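Local coordinates for protein PAN2-PAN3 deadenylation complex catalytic subunit pan2 (PDB 4CZW) that shortens the poly(A) tails of mRNA as the catalytic exonuclease subunit of the Pan2-Pan3 deadenylation complex, this chain holding its pseudo-protease and nuclease domains, at residues 67-72 with 153-158; 78-83 with 146-151. One frame throughout, in Å; residues are numbered along the deposited sequence.

Contact 1 of 2, residues 67-72 with 153-158; sequences ALQHAA and PPISTE. With ZN (zinc ion), chain B.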
loop_
_atom_site.group_PDB
_atom_site.type_symbol
_atom_site.label_atom_id
_atom_site.label_comp_id
_atom_site.label_asym_id
_atom_site.label_seq_id
_atom_site.Cartn_x
_atom_site.Cartn_y
_atom_site.Cartn_z
ATOM N N ALA A 67 5.044 -1.557 -8.273
ATOM C CA ALA A 67 3.637 -1.830 -8.000
ATOM C C ALA A 67 2.717 -1.044 -8.930
ATOM O O ALA A 67 1.712 -1.568 -9.410
ATOM C CB ALA A 67 3.313 -1.514 -6.547
ATOM N N LEU A 68 3.068 0.214 -9.180
ATOM C CA LEU A 68 2.250 1.084 -10.018
ATOM C C LEU A 68 2.262 0.647 -11.480
ATOM O O LEU A 68 1.244 0.730 -12.164
ATOM C CB LEU A 68 2.723 2.534 -9.899
ATOM C CG LEU A 68 2.435 3.220 -8.562
ATOM C CD1 LEU A 68 3.053 4.607 -8.526
ATOM C CD2 LEU A 68 0.938 3.293 -8.311
ATOM N N GLN A 69 3.415 0.183 -11.953
ATOM C CA GLN A 69 3.536 -0.282 -13.331
ATOM C C GLN A 69 2.695 -1.533 -13.562
ATOM O O GLN A 69 2.260 -1.798 -14.681
ATOM C CB GLN A 69 4.999 -0.561 -13.689
ATOM C CG GLN A 69 5.916 0.654 -13.626
ATOM C CD GLN A 69 5.615 1.683 -14.696
ATOM O OE1 GLN A 69 4.971 1.385 -15.701
ATOM N NE2 GLN A 69 6.087 2.908 -14.486
ATOM N N HIS A 70 2.468 -2.299 -12.498
ATOM C CA HIS A 70 1.644 -3.499 -12.589
ATOM C C HIS A 70 0.162 -3.190 -12.407
ATOM O O HIS A 70 -0.680 -3.691 -13.150
ATOM C CB HIS A 70 2.076 -4.536 -11.553
ATOM C CG HIS A 70 1.133 -5.693 -11.437
ATOM N ND1 HIS A 70 1.057 -6.688 -12.387
ATOM C CD2 HIS A 70 0.211 -6.002 -10.495
ATOM C CE1 HIS A 70 0.137 -7.566 -12.030
ATOM N NE2 HIS A 70 -0.392 -7.173 -10.885
ATOM N N ALA A 71 -0.149 -2.368 -11.409
ATOM C CA ALA A 71 -1.530 -2.014 -11.102
ATOM C C ALA A 71 -2.199 -1.289 -12.266
ATOM O O ALA A 71 -3.418 -1.346 -12.429
ATOM C CB ALA A 71 -1.588 -1.160 -9.846
ATOM N N ALA A 72 -1.393 -0.614 -13.079
ATOM C CA ALA A 72 -1.906 0.159 -14.203
ATOM C C ALA A 72 -2.219 -0.714 -15.417
ATOM O O ALA A 72 -2.704 -0.219 -16.435
ATOM C CB ALA A 72 -0.915 1.248 -14.581
ATOM N N PRO A 153 2.594 -8.446 -18.409
ATOM C CA PRO A 153 3.602 -7.435 -18.752
ATOM C C PRO A 153 3.277 -6.056 -18.185
ATOM O O PRO A 153 2.202 -5.523 -18.458
ATOM C CB PRO A 153 3.565 -7.411 -20.282
ATOM C CG PRO A 153 3.085 -8.765 -20.664
ATOM C CD PRO A 153 2.101 -9.158 -19.601
ATOM N N PRO A 154 4.202 -5.485 -17.399
ATOM C CA PRO A 154 4.015 -4.153 -16.815
ATOM C C PRO A 154 3.938 -3.071 -17.887
ATOM O O PRO A 154 4.399 -3.287 -19.008
ATOM C CB PRO A 154 5.258 -3.974 -15.939
ATOM C CG PRO A 154 6.277 -4.877 -16.542
ATOM C CD PRO A 154 5.510 -6.063 -17.045
ATOM N N ILE A 155 3.359 -1.926 -17.538
ATOM C CA ILE A 155 3.194 -0.825 -18.480
ATOM C C ILE A 155 4.540 -0.333 -19.005
ATOM O O ILE A 155 4.685 -0.041 -20.193
ATOM C CB ILE A 155 2.436 0.354 -17.838
ATOM C CG1 ILE A 155 1.052 -0.098 -17.365
ATOM C CG2 ILE A 155 2.302 1.508 -18.819
ATOM C CD1 ILE A 155 0.151 -0.572 -18.484
ATOM N N SER A 156 5.528 -0.257 -18.119
ATOM C CA SER A 156 6.841 0.239 -18.507
ATOM C C SER A 156 7.962 -0.293 -17.619
ATOM O O SER A 156 7.851 -0.309 -16.393
ATOM C CB SER A 156 6.852 1.767 -18.484
ATOM O OG SER A 156 8.119 2.275 -18.863
ATOM N N THR A 157 9.042 -0.732 -18.257
ATOM C CA THR A 157 10.253 -1.126 -17.552
ATOM C C THR A 157 11.372 -0.156 -17.905
ATOM O O THR A 157 12.552 -0.497 -17.841
ATOM C CB THR A 157 10.685 -2.562 -17.906
ATOM O OG1 THR A 157 10.989 -2.644 -19.304
ATOM C CG2 THR A 157 9.576 -3.550 -17.574
ATOM N N GLU A 158 10.981 1.059 -18.279
ATOM C CA GLU A 158 11.919 2.071 -18.751
ATOM C C GLU A 158 12.834 2.575 -17.639
ATOM O O GLU A 158 14.007 2.868 -17.876
ATOM C CB GLU A 158 11.157 3.246 -19.372
ATOM C CG GLU A 158 12.040 4.275 -20.056
ATOM C CD GLU A 158 12.712 3.733 -21.303
ATOM O OE1 GLU A 158 12.192 2.759 -21.890
ATOM O OE2 GLU A 158 13.763 4.281 -21.698
HETATM ZN ZN ZN B . -2.321 -7.526 -10.341
#
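Pro154 rests its CB against the last turn of helix 61-71, 4.1 Å from the CB of Gln69. The next residue makes the backbone link. Ile155 N donates to Gln69 O at 3.1 Å in an almost straight bond. The side chain of Ile155 then reaches on toward the end of the helix. With CG1 anti to its own carbonyl carbon (chi1 -59°), this branch runs over Gln69 O and packs by CG1 against Ala72 CB at 3.7 Å, while CD1 lies near Ala72 O. The helix belongs to the ubiquitin-protease-like scaffold domain, predicted to be catalytically inactive, and its last turn also supplies His70, whose NE2 binds a zinc ion at 2.0 Å together with Cys75, Cys80 and Cys83. Ser156 follows alongside the bent Gln69 side chain, its CB 3.4 Å from Gln69 OE1 and its carbonyl oxygen 3.5 Å from Gln69 CG. The other end of that amide, NE2, is held by Asn65 OD1 one turn back in the helix. Were Gln69 replaced by an alanine, the removal of its amide would probably open a gap beside Ser156 and leave Asn65 OD1 without its amide partner. Ser156 OG closes an ST turn by accepting from Glu158 N at 3.2 Å and is also hydrogen-bonded to Asp404. Glu158 begins helix 158-163, where its carboxylate forms a salt bridge with Arg161.

Contact 2 of 2, residues 78-83 with 146-151; sequences DPCLLC and SQDYKG. With ZN (zinc ion), chain B.
Leu82 and Asp148 meet through their CB atoms, 3.7 Å apart, where the first turn of helix 81-94 faces the end of helix 130-149. Leu82 holds CG anti to its backbone N (chi1 -174°), which sends CD2 past Asp148 to the start of Tyr149. There the methyl lies 3.8 Å from Tyr149 CB, at the edge of the phenol ring and near its plane; the ring itself packs on Leu175 and Val176 of helix 172-180. The neighbours of Leu82 build the zinc site: the CxxC pair, Cys80 at the N-cap position and Cys83 in the first turn, each bind the metal through SG at 2.3 Å, and His70 and Cys75 complete this site of three cysteines and one histidine in the ubiquitin-protease-like domain. The carboxylate of Asp148 points to the first turn of helix 81-94 instead. Its CG stands anti to the carbonyl carbon (chi1 -76°), placing OD2 3.6 Å from Leu82 N. The carboxylate would probably be drawn to the N-terminal end of that helix, though the zinc-bound SG of Cys80 lies 4.1 Å from Asp148 CG. A water joins the two segments, donating to Asp148 OD2 and accepting from Leu81 N at 3.2 Å.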
loop_
_atom_site.group_PDB
_atom_site.type_symbol
_atom_site.label_atom_id
_atom_site.label_comp_id
_atom_site.label_asym_id
_atom_site.label_seq_id
_atom_site.Cartn_x
_atom_site.Cartn_y
_atom_site.Cartn_z
ATOM N N ASP A 78 -7.704 -11.416 -8.618
ATOM C CA ASP A 78 -8.253 -11.059 -7.317
ATOM C C ASP A 78 -8.417 -12.315 -6.468
ATOM O O ASP A 78 -9.196 -13.201 -6.819
ATOM C CB ASP A 78 -9.591 -10.333 -7.478
ATOM C CG ASP A 78 -10.121 -9.784 -6.167
ATOM O OD1 ASP A 78 -9.304 -9.453 -5.282
ATOM O OD2 ASP A 78 -11.357 -9.672 -6.024
ATOM N N PRO A 79 -7.688 -12.398 -5.341
ATOM C CA PRO A 79 -6.793 -11.369 -4.794
ATOM C C PRO A 79 -5.462 -11.233 -5.534
ATOM O O PRO A 79 -4.964 -12.197 -6.115
ATOM C CB PRO A 79 -6.559 -11.846 -3.359
ATOM C CG PRO A 79 -6.681 -13.322 -3.446
ATOM C CD PRO A 79 -7.761 -13.578 -4.462
ATOM N N CYS A 80 -4.908 -10.025 -5.503
ATOM C CA CYS A 80 -3.627 -9.721 -6.127
ATOM C C CYS A 80 -2.926 -8.634 -5.322
ATOM O O CYS A 80 -3.214 -7.448 -5.485
ATOM C CB CYS A 80 -3.824 -9.278 -7.578
ATOM S SG CYS A 80 -2.313 -8.842 -8.460
ATOM N N LEU A 81 -2.009 -9.049 -4.453
ATOM C CA LEU A 81 -1.392 -8.149 -3.483
ATOM C C LEU A 81 -0.573 -7.029 -4.121
ATOM O O LEU A 81 -0.454 -5.945 -3.550
ATOM C CB LEU A 81 -0.510 -8.945 -2.519
ATOM C CG LEU A 81 -1.246 -9.970 -1.653
ATOM C CD1 LEU A 81 -0.283 -10.673 -0.709
ATOM C CD2 LEU A 81 -2.376 -9.307 -0.879
ATOM N N LEU A 82 -0.010 -7.287 -5.296
ATOM C CA LEU A 82 0.784 -6.273 -5.981
ATOM C C LEU A 82 -0.104 -5.144 -6.492
ATOM O O LEU A 82 0.271 -3.973 -6.433
ATOM C CB LEU A 82 1.578 -6.889 -7.133
ATOM C CG LEU A 82 2.561 -5.940 -7.820
ATOM C CD1 LEU A 82 3.475 -5.289 -6.796
ATOM C CD2 LEU A 82 3.374 -6.677 -8.869
ATOM N N CYS A 83 -1.282 -5.502 -6.996
ATOM C CA CYS A 83 -2.269 -4.508 -7.405
ATOM C C CYS A 83 -2.724 -3.693 -6.204
ATOM O O CYS A 83 -2.801 -2.465 -6.266
ATOM C CB CYS A 83 -3.471 -5.177 -8.074
ATOM S SG CYS A 83 -3.278 -5.477 -9.843
ATOM N N SER A 146 6.454 -10.813 -6.522
ATOM C CA SER A 146 7.449 -11.205 -7.511
ATOM C C SER A 146 6.801 -12.012 -8.630
ATOM O O SER A 146 7.125 -11.834 -9.805
ATOM C CB SER A 146 8.573 -12.012 -6.858
ATOM O OG SER A 146 9.608 -12.290 -7.786
ATOM N N GLN A 147 5.881 -12.897 -8.259
ATOM C CA GLN A 147 5.182 -13.721 -9.237
ATOM C C GLN A 147 3.969 -12.984 -9.802
ATOM O O GLN A 147 3.498 -13.297 -10.895
ATOM C CB GLN A 147 4.763 -15.058 -8.616
ATOM C CG GLN A 147 3.705 -14.949 -7.532
ATOM C CD GLN A 147 3.479 -16.262 -6.806
ATOM O OE1 GLN A 147 4.428 -16.910 -6.365
ATOM N NE2 GLN A 147 2.218 -16.661 -6.683
ATOM N N ASP A 148 3.470 -12.005 -9.053
ATOM C CA ASP A 148 2.391 -11.149 -9.536
ATOM C C ASP A 148 2.898 -10.236 -10.646
ATOM O O ASP A 148 2.179 -9.935 -11.599
ATOM C CB ASP A 148 1.802 -10.311 -8.399
ATOM C CG ASP A 148 0.902 -11.115 -7.481
ATOM O OD1 ASP A 148 0.406 -12.177 -7.912
ATOM O OD2 ASP A 148 0.682 -10.677 -6.331
ATOM N N TYR A 149 4.146 -9.802 -10.510
ATOM C CA TYR A 149 4.753 -8.876 -11.458
ATOM C C TYR A 149 4.965 -9.517 -12.825
ATOM O O TYR A 149 4.866 -8.850 -13.854
ATOM C CB TYR A 149 6.083 -8.360 -10.905
ATOM C CG TYR A 149 6.777 -7.348 -11.788
ATOM C CD1 TYR A 149 6.449 -6.000 -11.723
ATOM C CD2 TYR A 149 7.770 -7.739 -12.678
ATOM C CE1 TYR A 149 7.086 -5.070 -12.526
ATOM C CE2 TYR A 149 8.411 -6.817 -13.484
ATOM C CZ TYR A 149 8.065 -5.485 -13.403
ATOM O OH TYR A 149 8.702 -4.564 -14.204
ATOM N N LYS A 150 5.255 -10.814 -12.830
ATOM C CA LYS A 150 5.545 -11.526 -14.070
ATOM C C LYS A 150 4.292 -12.152 -14.676
ATOM O O LYS A 150 4.342 -12.722 -15.766
ATOM C CB LYS A 150 6.603 -12.604 -13.826
ATOM C CG LYS A 150 6.196 -13.652 -12.803
ATOM C CD LYS A 150 7.332 -14.622 -12.522
ATOM C CE LYS A 150 8.557 -13.897 -11.987
ATOM N NZ LYS A 150 9.671 -14.836 -11.682
ATOM N N GLY A 151 3.172 -12.043 -13.967
ATOM C CA GLY A 151 1.913 -12.589 -14.442
ATOM C C GLY A 151 1.440 -11.909 -15.713
ATOM O O GLY A 151 0.977 -12.565 -16.647
HETATM ZN ZN ZN B . -2.321 -7.526 -10.341
HETATM O O HOH W 1 -0.924 -12.019 -4.928
#

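Helix 61-71 comes first and ends with the zinc ligand His70. A loop carrying Cys75 leads to Cys80 and helix 81-94, and the chain then runs on to helix 130-149, whose end meets residues 78-83 and closes the loop of contact 2. A few residues later, the segment 153-158 comes back to helix 61-71, so contact 1 closes a longer loop with contact 2 nested inside it. Both involve the same zinc ion, which ties the two earlier helices together. The contacts also touch directly: His70 packs on the backbone of Asp148, and Pro154 CG packs against the hydroxyl of Tyr149. Helices 61-71, 81-94 and 130-149 are thereby joined with the loop that leads into helix 158-163.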